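Local atomic coordinates of aminoacyl-tRNA synthetase (Cryptosporidium parvum, PDB entry 5F9Z), a protein that probably attaches proline to its cognate tRNA in an ATP-dependent reaction, as a prolyl-tRNA synthetase, and binds the inhibitor halofuginone together with an ATP analogue. Residues M39-D44 with I50-S55; T211-E216 with S448-I453; K428-L433 with K455-L460. All blocks are in the same frame, centred on the assembly; numbering follows the deposited sequence.

Contact 1 (M39-D44 with I50-S55)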
ATOM      1  N   MET A  39      12.466   8.963  -6.506  1.00 28.67           N
ATOM      2  CA  MET A  39      11.853   8.190  -5.435  1.00 29.39           C
ATOM      3  C   MET A  39      12.774   7.094  -4.917  1.00 28.43           C
ATOM      4  O   MET A  39      12.864   6.882  -3.703  1.00 26.71           O
ATOM      5  CB  MET A  39      10.547   7.554  -5.918  1.00 30.80           C
ATOM      6  CG  MET A  39       9.290   8.346  -5.624  1.00 33.60           C
ATOM      7  SD  MET A  39       7.834   7.308  -5.846  1.00 35.79           S
ATOM      8  CE  MET A  39       6.577   8.303  -5.055  1.00 36.91           C
ATOM      9  N   ILE A  40      13.463   6.401  -5.820  1.00 29.22           N
ATOM     10  CA  ILE A  40      14.161   5.161  -5.505  1.00 30.71           C
ATOM     11  C   ILE A  40      15.545   5.185  -6.139  1.00 31.77           C
ATOM     12  O   ILE A  40      15.715   5.651  -7.270  1.00 34.60           O
ATOM     13  CB  ILE A  40      13.354   3.938  -5.997  1.00 32.91           C
ATOM     14  CG1 ILE A  40      12.142   3.705  -5.099  1.00 34.29           C
ATOM     15  CG2 ILE A  40      14.219   2.686  -6.063  1.00 31.88           C
ATOM     16  CD1 ILE A  40      12.510   3.357  -3.680  1.00 35.98           C
ATOM     17  N   GLU A  41      16.534   4.694  -5.397  1.00 30.89           N
ATOM     18  CA  GLU A  41      17.851   4.378  -5.932  1.00 33.28           C
ATOM     19  C   GLU A  41      18.099   2.889  -5.748  1.00 35.64           C
ATOM     20  O   GLU A  41      17.871   2.350  -4.659  1.00 35.23           O
ATOM     21  CB  GLU A  41      18.950   5.188  -5.240  1.00 35.47           C
ATOM     22  CG  GLU A  41      19.023   6.646  -5.659  1.00 37.25           C
ATOM     23  CD  GLU A  41      19.625   6.835  -7.039  1.00 38.87           C
ATOM     24  OE1 GLU A  41      19.543   7.964  -7.569  1.00 39.90           O
ATOM     25  OE2 GLU A  41      20.181   5.863  -7.594  1.00 39.36           O
ATOM     26  N   TYR A  42      18.550   2.225  -6.809  1.00 36.28           N
ATOM     27  CA  TYR A  42      18.877   0.811  -6.708  1.00 36.73           C
ATOM     28  C   TYR A  42      20.161   0.624  -5.908  1.00 38.73           C
ATOM     29  O   TYR A  42      21.103   1.412  -6.017  1.00 40.19           O
ATOM     30  CB  TYR A  42      19.019   0.192  -8.099  1.00 36.71           C
ATOM     31  CG  TYR A  42      17.705   0.038  -8.831  1.00 35.37           C
ATOM     32  CD1 TYR A  42      16.839  -1.006  -8.530  1.00 33.98           C
ATOM     33  CD2 TYR A  42      17.331   0.933  -9.823  1.00 35.49           C
ATOM     34  CE1 TYR A  42      15.637  -1.152  -9.195  1.00 33.39           C
ATOM     35  CE2 TYR A  42      16.130   0.794 -10.495  1.00 35.32           C
ATOM     36  CZ  TYR A  42      15.287  -0.250 -10.177  1.00 35.12           C
ATOM     37  OH  TYR A  42      14.092  -0.391 -10.844  1.00 35.91           O
ATOM     38  N   TYR A  43      20.187  -0.428  -5.096  1.00 38.41           N
ATOM     39  CA  TYR A  43      21.289  -0.702  -4.191  1.00 37.51           C
ATOM     40  C   TYR A  43      22.090  -1.897  -4.694  1.00 38.08           C
ATOM     41  O   TYR A  43      21.560  -2.772  -5.384  1.00 38.59           O
ATOM     42  CB  TYR A  43      20.766  -0.971  -2.776  1.00 36.21           C
ATOM     43  CG  TYR A  43      21.780  -0.767  -1.674  1.00 35.70           C
ATOM     44  CD1 TYR A  43      22.366   0.475  -1.466  1.00 35.50           C
ATOM     45  CD2 TYR A  43      22.128  -1.806  -0.823  1.00 36.60           C
ATOM     46  CE1 TYR A  43      23.286   0.669  -0.453  1.00 36.77           C
ATOM     47  CE2 TYR A  43      23.046  -1.621   0.192  1.00 39.13           C
ATOM     48  CZ  TYR A  43      23.620  -0.381   0.373  1.00 38.82           C
ATOM     49  OH  TYR A  43      24.536  -0.195   1.383  1.00 41.08           O
ATOM     50  N   ASP A  44      23.376  -1.925  -4.342  1.00 39.61           N
ATOM     51  CA  ASP A  44      24.245  -3.014  -4.776  1.00 41.49           C
ATOM     52  C   ASP A  44      23.962  -4.325  -4.054  1.00 42.93           C
ATOM     53  O   ASP A  44      24.621  -5.328  -4.347  1.00 45.18           O
ATOM     54  CB  ASP A  44      25.712  -2.614  -4.597  1.00 44.60           C
ATOM     55  CG  ASP A  44      26.046  -2.228  -3.169  1.00 45.61           C
ATOM     56  OD1 ASP A  44      25.129  -2.198  -2.322  1.00 44.20           O
ATOM     57  OD2 ASP A  44      27.228  -1.935  -2.900  1.00 47.76           O
ATOM     58  N   ILE A  50      16.965   2.237  -1.956  1.00 25.65           N
ATOM     59  CA  ILE A  50      17.063   3.465  -1.176  1.00 26.34           C
ATOM     60  C   ILE A  50      15.757   4.237  -1.299  1.00 24.98           C
ATOM     61  O   ILE A  50      15.286   4.510  -2.409  1.00 25.24           O
ATOM     62  CB  ILE A  50      18.253   4.314  -1.645  1.00 28.49           C
ATOM     63  CG1 ILE A  50      19.564   3.567  -1.410  1.00 31.09           C
ATOM     64  CG2 ILE A  50      18.262   5.662  -0.935  1.00 26.67           C
ATOM     65  CD1 ILE A  50      20.776   4.349  -1.826  1.00 33.98           C
ATOM     66  N   LEU A  51      15.172   4.593  -0.157  1.00 23.68           N
ATOM     67  CA  LEU A  51      13.951   5.396  -0.124  1.00 21.41           C
ATOM     68  C   LEU A  51      14.356   6.863  -0.075  1.00 21.67           C
ATOM     69  O   LEU A  51      14.621   7.422   0.991  1.00 22.05           O
ATOM     70  CB  LEU A  51      13.078   5.011   1.063  1.00 19.91           C
ATOM     71  CG  LEU A  51      12.548   3.575   1.097  1.00 19.26           C
ATOM     72  CD1 LEU A  51      11.704   3.347   2.340  1.00 19.52           C
ATOM     73  CD2 LEU A  51      11.750   3.265  -0.156  1.00 18.61           C
ATOM     74  N   ARG A  52      14.414   7.493  -1.246  1.00 22.70           N
ATOM     75  CA  ARG A  52      14.724   8.908  -1.326  1.00 23.92           C
ATOM     76  C   ARG A  52      13.573   9.729  -0.742  1.00 25.58           C
ATOM     77  O   ARG A  52      12.453   9.231  -0.607  1.00 25.79           O
ATOM     78  CB  ARG A  52      15.001   9.303  -2.774  1.00 24.31           C
ATOM     79  CG  ARG A  52      16.196   8.584  -3.381  1.00 24.76           C
ATOM     80  CD  ARG A  52      16.542   9.120  -4.760  1.00 23.33           C
ATOM     81  NE  ARG A  52      17.096  10.469  -4.705  1.00 24.34           N
ATOM     82  CZ  ARG A  52      17.582  11.119  -5.758  1.00 22.47           C
ATOM     83  NH1 ARG A  52      17.584  10.542  -6.952  1.00 21.91           N
ATOM     84  NH2 ARG A  52      18.066  12.346  -5.618  1.00 22.43           N
ATOM     85  N   PRO A  53      13.832  10.989  -0.369  1.00 23.86           N
ATOM     86  CA  PRO A  53      12.790  11.788   0.303  1.00 25.28           C
ATOM     87  C   PRO A  53      11.465  11.863  -0.436  1.00 27.24           C
ATOM     88  O   PRO A  53      10.416  11.965   0.214  1.00 29.81           O
ATOM     89  CB  PRO A  53      13.445  13.171   0.415  1.00 26.61           C
ATOM     90  CG  PRO A  53      14.897  12.881   0.503  1.00 25.76           C
ATOM     91  CD  PRO A  53      15.130  11.689  -0.386  1.00 24.38           C
ATOM     92  N   TRP A  54      11.468  11.816  -1.771  1.00 25.84           N
ATOM     93  CA  TRP A  54      10.215  11.945  -2.507  1.00 24.85           C
ATOM     94  C   TRP A  54       9.293  10.757  -2.265  1.00 26.75           C
ATOM     95  O   TRP A  54       8.067  10.915  -2.274  1.00 28.88           O
ATOM     96  CB  TRP A  54      10.493  12.110  -4.000  1.00 24.62           C
ATOM     97  CG  TRP A  54       9.366  12.762  -4.738  1.00 22.72           C
ATOM     98  CD1 TRP A  54       8.442  12.150  -5.534  1.00 22.42           C
ATOM     99  CD2 TRP A  54       9.038  14.156  -4.740  1.00 22.41           C
ATOM    100  NE1 TRP A  54       7.561  13.079  -6.036  1.00 21.03           N
ATOM    101  CE2 TRP A  54       7.906  14.318  -5.562  1.00 21.78           C
ATOM    102  CE3 TRP A  54       9.593  15.285  -4.127  1.00 22.55           C
ATOM    103  CZ2 TRP A  54       7.318  15.562  -5.787  1.00 22.36           C
ATOM    104  CZ3 TRP A  54       9.009  16.518  -4.352  1.00 22.63           C
ATOM    105  CH2 TRP A  54       7.883  16.647  -5.174  1.00 21.83           C
ATOM    106  N   SER A  55       9.854   9.567  -2.048  1.00 25.79           N
ATOM    107  CA  SER A  55       9.046   8.406  -1.698  1.00 24.65           C
ATOM    108  C   SER A  55       8.914   8.235  -0.190  1.00 21.97           C
ATOM    109  O   SER A  55       7.858   7.811   0.292  1.00 20.58           O
ATOM    110  CB  SER A  55       9.643   7.136  -2.310  1.00 26.10           C
ATOM    111  OG  SER A  55      10.914   6.846  -1.754  1.00 27.46           O
TER
HETATM  112  O   HOH W   1      16.259   8.318  -8.001  1.00 26.31           O

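Contact 2 (T211-E216 with S448-I453). With ZN (zinc ion), chain F.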
ATOM      1  N   THR A 211     -11.820 -12.322   3.587  1.00 32.69           N
ATOM      2  CA  THR A 211     -11.191 -13.297   4.464  1.00 32.21           C
ATOM      3  C   THR A 211     -10.386 -14.287   3.634  1.00 30.57           C
ATOM      4  O   THR A 211     -10.855 -14.769   2.598  1.00 30.16           O
ATOM      5  CB  THR A 211     -12.238 -14.044   5.296  1.00 36.24           C
ATOM      6  OG1 THR A 211     -13.034 -13.102   6.027  1.00 37.33           O
ATOM      7  CG2 THR A 211     -11.567 -14.999   6.274  1.00 37.14           C
ATOM      8  N   LYS A 212      -9.171 -14.581   4.087  1.00 28.98           N
ATOM      9  CA  LYS A 212      -8.358 -15.591   3.431  1.00 28.43           C
ATOM     10  C   LYS A 212      -8.975 -16.972   3.616  1.00 31.61           C
ATOM     11  O   LYS A 212      -9.626 -17.257   4.625  1.00 32.75           O
ATOM     12  CB  LYS A 212      -6.934 -15.586   3.989  1.00 26.15           C
ATOM     13  CG  LYS A 212      -6.119 -14.359   3.625  1.00 25.38           C
ATOM     14  CD  LYS A 212      -5.851 -14.298   2.133  1.00 24.09           C
ATOM     15  CE  LYS A 212      -4.938 -13.134   1.791  1.00 22.51           C
ATOM     16  NZ  LYS A 212      -4.723 -13.006   0.326  1.00 23.59           N
ATOM     17  N   SER A 213      -8.767 -17.833   2.624  1.00 31.68           N
ATOM     18  CA  SER A 213      -9.188 -19.217   2.747  1.00 33.35           C
ATOM     19  C   SER A 213      -8.330 -19.933   3.790  1.00 35.90           C
ATOM     20  O   SER A 213      -7.316 -19.416   4.267  1.00 35.70           O
ATOM     21  CB  SER A 213      -9.095 -19.927   1.398  1.00 32.21           C
ATOM     22  OG  SER A 213      -7.767 -19.911   0.905  1.00 30.55           O
ATOM     23  N   GLU A 214      -8.756 -21.146   4.149  1.00 38.41           N
ATOM     24  CA  GLU A 214      -8.000 -21.927   5.123  1.00 40.70           C
ATOM     25  C   GLU A 214      -6.617 -22.279   4.592  1.00 41.24           C
ATOM     26  O   GLU A 214      -5.643 -22.326   5.353  1.00 40.72           O
ATOM     27  CB  GLU A 214      -8.774 -23.191   5.496  1.00 43.01           C
ATOM     28  CG  GLU A 214     -10.123 -22.929   6.145  1.00 45.87           C
ATOM     29  CD  GLU A 214      -9.999 -22.275   7.509  1.00 49.03           C
ATOM     30  OE1 GLU A 214      -8.938 -22.420   8.151  1.00 49.49           O
ATOM     31  OE2 GLU A 214     -10.967 -21.612   7.939  1.00 50.32           O
ATOM     32  N   ASN A 215      -6.508 -22.520   3.285  1.00 41.91           N
ATOM     33  CA  ASN A 215      -5.223 -22.837   2.678  1.00 42.62           C
ATOM     34  C   ASN A 215      -4.334 -21.611   2.516  1.00 39.30           C
ATOM     35  O   ASN A 215      -3.113 -21.759   2.394  1.00 39.87           O
ATOM     36  CB  ASN A 215      -5.443 -23.512   1.320  1.00 47.40           C
ATOM     37  CG  ASN A 215      -4.145 -23.923   0.652  1.00 50.96           C
ATOM     38  OD1 ASN A 215      -3.845 -23.495  -0.463  1.00 53.30           O
ATOM     39  ND2 ASN A 215      -3.362 -24.749   1.335  1.00 51.52           N
ATOM     40  N   GLU A 216      -4.911 -20.409   2.529  1.00 37.34           N
ATOM     41  CA  GLU A 216      -4.157 -19.181   2.320  1.00 36.58           C
ATOM     42  C   GLU A 216      -3.978 -18.344   3.579  1.00 33.91           C
ATOM     43  O   GLU A 216      -3.223 -17.366   3.544  1.00 33.39           O
ATOM     44  CB  GLU A 216      -4.833 -18.322   1.241  1.00 37.72           C
ATOM     45  CG  GLU A 216      -4.473 -18.725  -0.176  1.00 39.98           C
ATOM     46  CD  GLU A 216      -3.023 -18.434  -0.504  1.00 40.78           C
ATOM     47  OE1 GLU A 216      -2.597 -17.274  -0.331  1.00 39.53           O
ATOM     48  OE2 GLU A 216      -2.307 -19.367  -0.922  1.00 43.38           O
ATOM     49  N   SER A 448      -8.881 -28.950   0.039  1.00 51.26           N
ATOM     50  CA  SER A 448      -8.613 -29.900  -1.035  1.00 53.21           C
ATOM     51  C   SER A 448      -8.988 -29.322  -2.393  1.00 51.75           C
ATOM     52  O   SER A 448      -8.322 -29.596  -3.399  1.00 53.75           O
ATOM     53  CB  SER A 448      -9.369 -31.203  -0.777  1.00 54.68           C
ATOM     54  OG  SER A 448     -10.748 -30.956  -0.565  1.00 55.13           O
ATOM     55  N   CYS A 449     -10.049 -28.514  -2.444  1.00 47.61           N
ATOM     56  CA  CYS A 449     -10.463 -27.927  -3.714  1.00 45.72           C
ATOM     57  C   CYS A 449      -9.444 -26.904  -4.200  1.00 45.51           C
ATOM     58  O   CYS A 449      -9.060 -26.907  -5.375  1.00 46.91           O
ATOM     59  CB  CYS A 449     -11.846 -27.292  -3.577  1.00 44.58           C
ATOM     60  SG  CYS A 449     -12.591 -26.800  -5.150  1.00 43.46           S
ATOM     61  N   GLU A 450      -8.984 -26.023  -3.305  1.00 43.43           N
ATOM     62  CA  GLU A 450      -7.994 -25.025  -3.701  1.00 41.57           C
ATOM     63  C   GLU A 450      -6.666 -25.667  -4.074  1.00 43.82           C
ATOM     64  O   GLU A 450      -5.975 -25.173  -4.973  1.00 42.81           O
ATOM     65  CB  GLU A 450      -7.787 -24.005  -2.581  1.00 39.09           C
ATOM     66  CG  GLU A 450      -6.927 -22.822  -2.992  1.00 36.16           C
ATOM     67  CD  GLU A 450      -6.921 -21.713  -1.962  1.00 35.16           C
ATOM     68  OE1 GLU A 450      -7.476 -21.919  -0.862  1.00 36.54           O
ATOM     69  OE2 GLU A 450      -6.365 -20.634  -2.255  1.00 34.16           O
ATOM     70  N   GLU A 451      -6.290 -26.756  -3.400  1.00 48.03           N
ATOM     71  CA  GLU A 451      -5.060 -27.455  -3.758  1.00 51.56           C
ATOM     72  C   GLU A 451      -5.114 -27.951  -5.197  1.00 54.37           C
ATOM     73  O   GLU A 451      -4.118 -27.873  -5.926  1.00 54.41           O
ATOM     74  CB  GLU A 451      -4.817 -28.617  -2.795  1.00 52.19           C
ATOM     75  N   GLU A 452      -6.272 -28.455  -5.627  1.00 57.78           N
ATOM     76  CA  GLU A 452      -6.424 -28.897  -7.008  1.00 59.12           C
ATOM     77  C   GLU A 452      -6.638 -27.728  -7.961  1.00 55.66           C
ATOM     78  O   GLU A 452      -6.225 -27.803  -9.124  1.00 56.38           O
ATOM     79  CB  GLU A 452      -7.586 -29.887  -7.121  1.00 62.34           C
ATOM     80  CG  GLU A 452      -7.427 -31.143  -6.273  1.00 66.07           C
ATOM     81  CD  GLU A 452      -6.360 -32.088  -6.800  1.00 69.98           C
ATOM     82  OE1 GLU A 452      -5.828 -31.844  -7.904  1.00 71.09           O
ATOM     83  OE2 GLU A 452      -6.056 -33.082  -6.108  1.00 72.45           O
ATOM     84  N   ILE A 453      -7.279 -26.654  -7.494  1.00 51.37           N
ATOM     85  CA  ILE A 453      -7.430 -25.458  -8.321  1.00 48.77           C
ATOM     86  C   ILE A 453      -6.063 -24.891  -8.679  1.00 48.53           C
ATOM     87  O   ILE A 453      -5.785 -24.576  -9.843  1.00 48.51           O
ATOM     88  CB  ILE A 453      -8.305 -24.414  -7.605  1.00 46.38           C
ATOM     89  CG1 ILE A 453      -9.772 -24.850  -7.609  1.00 46.60           C
ATOM     90  CG2 ILE A 453      -8.155 -23.049  -8.257  1.00 43.60           C
ATOM     91  CD1 ILE A 453     -10.654 -24.022  -6.703  1.00 45.25           C
TER
HETATM   92 ZN    ZN F 703     -14.846 -26.834  -4.552  1.00 45.73          ZN
HETATM   93  O   HOH W   2      -9.027 -23.278   1.430  1.00 35.94           O

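Contact 3 (K428-L433 with K455-L460)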
ATOM      1  N   LYS A 428     -14.224 -21.689 -18.360  1.00 56.95           N
ATOM      2  CA  LYS A 428     -13.995 -20.310 -18.771  1.00 55.14           C
ATOM      3  C   LYS A 428     -12.993 -19.593 -17.874  1.00 52.99           C
ATOM      4  O   LYS A 428     -12.827 -18.375 -17.996  1.00 53.98           O
ATOM      5  CB  LYS A 428     -15.317 -19.541 -18.798  1.00 55.08           C
ATOM      6  N   VAL A 429     -12.317 -20.318 -16.983  1.00 50.20           N
ATOM      7  CA  VAL A 429     -11.414 -19.684 -16.029  1.00 47.67           C
ATOM      8  C   VAL A 429     -10.091 -19.316 -16.690  1.00 47.63           C
ATOM      9  O   VAL A 429      -9.606 -18.188 -16.550  1.00 47.92           O
ATOM     10  CB  VAL A 429     -11.200 -20.598 -14.809  1.00 48.19           C
ATOM     11  CG1 VAL A 429     -10.014 -20.121 -13.991  1.00 46.18           C
ATOM     12  CG2 VAL A 429     -12.455 -20.642 -13.954  1.00 49.31           C
ATOM     13  N   MET A 430      -9.489 -20.262 -17.417  1.00 48.43           N
ATOM     14  CA  MET A 430      -8.153 -20.038 -17.964  1.00 48.70           C
ATOM     15  C   MET A 430      -8.133 -18.869 -18.941  1.00 47.70           C
ATOM     16  O   MET A 430      -7.208 -18.049 -18.918  1.00 45.41           O
ATOM     17  CB  MET A 430      -7.638 -21.309 -18.638  1.00 51.34           C
ATOM     18  CG  MET A 430      -7.199 -22.392 -17.667  1.00 53.27           C
ATOM     19  SD  MET A 430      -5.972 -21.800 -16.485  1.00 54.28           S
ATOM     20  CE  MET A 430      -4.718 -21.151 -17.587  1.00 55.67           C
ATOM     21  N   ASP A 431      -9.143 -18.773 -19.808  1.00 49.25           N
ATOM     22  CA  ASP A 431      -9.196 -17.655 -20.744  1.00 50.81           C
ATOM     23  C   ASP A 431      -9.377 -16.327 -20.021  1.00 48.50           C
ATOM     24  O   ASP A 431      -8.880 -15.295 -20.488  1.00 48.56           O
ATOM     25  CB  ASP A 431     -10.317 -17.868 -21.761  1.00 54.72           C
ATOM     26  CG  ASP A 431     -10.106 -19.105 -22.611  1.00 59.41           C
ATOM     27  OD1 ASP A 431      -8.965 -19.615 -22.646  1.00 60.86           O
ATOM     28  OD2 ASP A 431     -11.077 -19.565 -23.247  1.00 61.83           O
ATOM     29  N   THR A 432     -10.077 -16.332 -18.885  1.00 47.00           N
ATOM     30  CA  THR A 432     -10.218 -15.109 -18.101  1.00 46.55           C
ATOM     31  C   THR A 432      -8.893 -14.710 -17.464  1.00 46.46           C
ATOM     32  O   THR A 432      -8.545 -13.524 -17.430  1.00 45.77           O
ATOM     33  CB  THR A 432     -11.296 -15.291 -17.033  1.00 47.33           C
ATOM     34  OG1 THR A 432     -12.533 -15.659 -17.658  1.00 49.69           O
ATOM     35  CG2 THR A 432     -11.496 -14.003 -16.251  1.00 46.26           C
ATOM     36  N   LEU A 433      -8.138 -15.688 -16.955  1.00 47.29           N
ATOM     37  CA  LEU A 433      -6.820 -15.394 -16.400  1.00 47.07           C
ATOM     38  C   LEU A 433      -5.878 -14.859 -17.469  1.00 47.64           C
ATOM     39  O   LEU A 433      -5.077 -13.955 -17.206  1.00 47.77           O
ATOM     40  CB  LEU A 433      -6.231 -16.647 -15.750  1.00 46.98           C
ATOM     41  CG  LEU A 433      -6.834 -17.112 -14.425  1.00 45.72           C
ATOM     42  CD1 LEU A 433      -6.264 -18.467 -14.039  1.00 46.41           C
ATOM     43  CD2 LEU A 433      -6.575 -16.090 -13.330  1.00 43.22           C
ATOM     44  N   LYS A 455      -3.332 -26.588  -8.691  1.00 50.42           N
ATOM     45  CA  LYS A 455      -2.634 -27.588  -9.493  1.00 52.25           C
ATOM     46  C   LYS A 455      -3.130 -27.583 -10.934  1.00 53.47           C
ATOM     47  O   LYS A 455      -2.330 -27.628 -11.877  1.00 54.36           O
ATOM     48  CB  LYS A 455      -2.806 -28.973  -8.868  1.00 52.50           C
ATOM     49  N   GLU A 456      -4.451 -27.530 -11.127  1.00 53.69           N
ATOM     50  CA  GLU A 456      -5.002 -27.579 -12.477  1.00 54.93           C
ATOM     51  C   GLU A 456      -4.713 -26.294 -13.244  1.00 56.16           C
ATOM     52  O   GLU A 456      -4.447 -26.333 -14.451  1.00 57.24           O
ATOM     53  CB  GLU A 456      -6.506 -27.845 -12.421  1.00 54.36           C
ATOM     54  N   THR A 457      -4.764 -25.144 -12.566  1.00 56.12           N
ATOM     55  CA  THR A 457      -4.493 -23.883 -13.246  1.00 58.08           C
ATOM     56  C   THR A 457      -3.008 -23.708 -13.540  1.00 64.06           C
ATOM     57  O   THR A 457      -2.649 -23.065 -14.533  1.00 65.10           O
ATOM     58  CB  THR A 457      -5.013 -22.707 -12.420  1.00 55.49           C
ATOM     59  OG1 THR A 457      -4.502 -22.792 -11.083  1.00 56.20           O
ATOM     60  CG2 THR A 457      -6.535 -22.712 -12.383  1.00 53.54           C
ATOM     61  N   ALA A 458      -2.135 -24.261 -12.694  1.00 67.25           N
ATOM     62  CA  ALA A 458      -0.708 -24.237 -12.998  1.00 67.80           C
ATOM     63  C   ALA A 458      -0.396 -25.064 -14.238  1.00 69.00           C
ATOM     64  O   ALA A 458       0.533 -24.738 -14.985  1.00 70.16           O
ATOM     65  CB  ALA A 458       0.099 -24.746 -11.804  1.00 68.27           C
ATOM     66  N   ARG A 459      -1.164 -26.130 -14.471  1.00 66.56           N
ATOM     67  CA  ARG A 459      -1.032 -26.910 -15.694  1.00 67.35           C
ATOM     68  C   ARG A 459      -1.426 -26.114 -16.930  1.00 66.50           C
ATOM     69  O   ARG A 459      -1.076 -26.515 -18.045  1.00 69.91           O
ATOM     70  CB  ARG A 459      -1.896 -28.170 -15.599  1.00 68.30           C
ATOM     71  CG  ARG A 459      -1.167 -29.468 -15.882  1.00 71.06           C
ATOM     72  CD  ARG A 459      -2.111 -30.652 -15.732  1.00 72.53           C
ATOM     73  NE  ARG A 459      -3.103 -30.704 -16.802  1.00 73.76           N
ATOM     74  CZ  ARG A 459      -4.180 -31.483 -16.784  1.00 74.71           C
ATOM     75  NH1 ARG A 459      -4.414 -32.272 -15.744  1.00 75.12           N
ATOM     76  NH2 ARG A 459      -5.027 -31.470 -17.804  1.00 74.73           N
ATOM     77  N   LEU A 460      -2.141 -25.004 -16.752  1.00 61.81           N
ATOM     78  CA  LEU A 460      -2.696 -24.213 -17.848  1.00 59.12           C
ATOM     79  C   LEU A 460      -3.623 -25.065 -18.709  1.00 60.69           C
ATOM     80  O   LEU A 460      -4.532 -25.719 -18.196  1.00 60.93           O
ATOM     81  CB  LEU A 460      -1.587 -23.598 -18.710  1.00 58.11           C
ATOM     82  CG  LEU A 460      -0.511 -22.772 -18.002  1.00 56.03           C
ATOM     83  CD1 LEU A 460       0.398 -22.102 -19.022  1.00 56.40           C
ATOM     84  CD2 LEU A 460      -1.125 -21.740 -17.069  1.00 53.25           C
TER

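Contact 1 (M39-D44 with I50-S55)
Glu41 and Ile50 face each other as the hydrogen-bonded antiparallel pair of a small beta hairpin, strands 40-42 and 49-51, which runs straight into helix 53-71. Two backbone bonds tie the pair, Ile50 N to Glu41 O (2.9 Å) and Glu41 N to Ile50 O. On their side of the sheet, Glu41 CB lies 3.8 Å from Ile50 CB. Glu41 CG rests against CD of Arg52. The Glu41 chain bends at chi2 (-75°) and crosses the arginine aslant, carboxylate and guanidinium planes 40° apart. Glu41 OE1 comes to 3.3 Å from Arg52 NH1, well out of the guanidinium plane, so this salt bridge rests on charge rather than on a directed N-H. A water at the guanidinium edge accepts from NH1 and probably donates to Ile40 O. On the other side Ile40 and Leu51 run alongside one another in the same direction, Ile40 CD1 3.6 Å from Leu51 CD2; branched apolar side chains suit this place, where Phe163 of the nucleotide pocket packs on both. At the helix start Arg52 is the N-cap residue, its N bonded to Met39 O. CG of Met39 lies at the edge of the Trp54 ring, 3.9 Å from its CD1.

Contact 2 (T211-E216 with S448-I453)
Helix 447-458 of the C-terminal region, which supplies one zinc ligand, meets here the loop that follows strand 208-211 of the class II synthetase core. Ser213 and Glu450 join the two. Glu450 leaves the helix with CG anti to the backbone N (chi1 -172°) and continues extended, a chain long enough to carry the carboxylate across to Ser213, Asn215 and Glu216. Ser213 OG donates to Glu450 OE1 at 2.7 Å, on the syn lone pair of OE1. A water bridges that same oxygen to the backbone N of Asn215, so OE1, on a buried side chain, receives two bonds from the loop side. CB of Asn215 packs 3.4 Å from Glu450 OE1; its amide, turned 74° from the carboxylate, is hydrogen-bonded through OD1 to Lys454 NZ. The other oxygen, OE2, takes a hydrogen bond from Ser476. Glu216 comes in nearly at a right angle to Glu450, and the two OE2 atoms are 4.5 Å apart; salt bridges from Glu216 to Lys454 and Lys475 probably temper this repulsion. Next to Glu450, Cys449 serves a four-cysteine site, probably structural, completed by Cys444, Cys494 and Cys497. Its SG binds the zinc ion at 2.3 Å.

Contact 3 (K428-L433 with K455-L460)
Met430 meets Leu460 and Thr457 by folding its side chain twice: CG stands beside the backbone N (chi1 -75°), and further bends at chi2 (-55°) and chi3 (-55°) turn the methyl group toward Leu460. The flexible, unbranched methionine can thus reach from helix 429-434 to segment 455-460. Met430 CE lies 3.7 Å from CD2 of Leu460, and the two side chains cross at about a right angle, methyl against methyl. Met430 CE also comes 3.7 Å from CA of Leu460, so it touches the backbone of that residue as well as its branch. Further back along the methionine, Met430 SD rests beside Thr457, 4.1 Å from its carbonyl O and 4.2 Å from its CG2. These are loose van der Waals contacts between the two segments, with the polarisable sulfur placed next to a peptide group.

Threonine suits the neighbouring position because it can serve two surroundings. Its methyl lies beside the sulfur, while OG1 bonds back to Ile453 O within its own helix and is also hydrogen-bonded to Met474 N. Leucine suits its own place by offering an apolar branch to the Met430 methyl. Leu460 N is bonded to Thr457 O at 3.0 Å, and its backbone phi is positive. Met474 touches Val429 and Leu433, so it also borders this junction. The whole is plain packing within the C-terminal region characteristic of this kind of prolyl-tRNA synthetase, joining its short helix 429-434 to the C-terminal part of helix 447-458 and the residues after it.

How the contacts relate
From the N terminus, contact 1 comes first and closes the shortest loop, a hairpin whose two segments are five residues apart. It is complete before the others begin and lies about 37 Å from each, centre to centre. Contact 2 spans 231 residues, bringing the loop after strand 208-211 of the catalytic core to helix 447-458. Contact 3 opens inside that span, at helix 429-434, and closes beyond it, so contacts 2 and 3 cross instead of nesting. Both use helix 447-458, their centres about 15 Å apart: one joins it to the synthetase core, the other to a neighbouring helix of the C-terminal region.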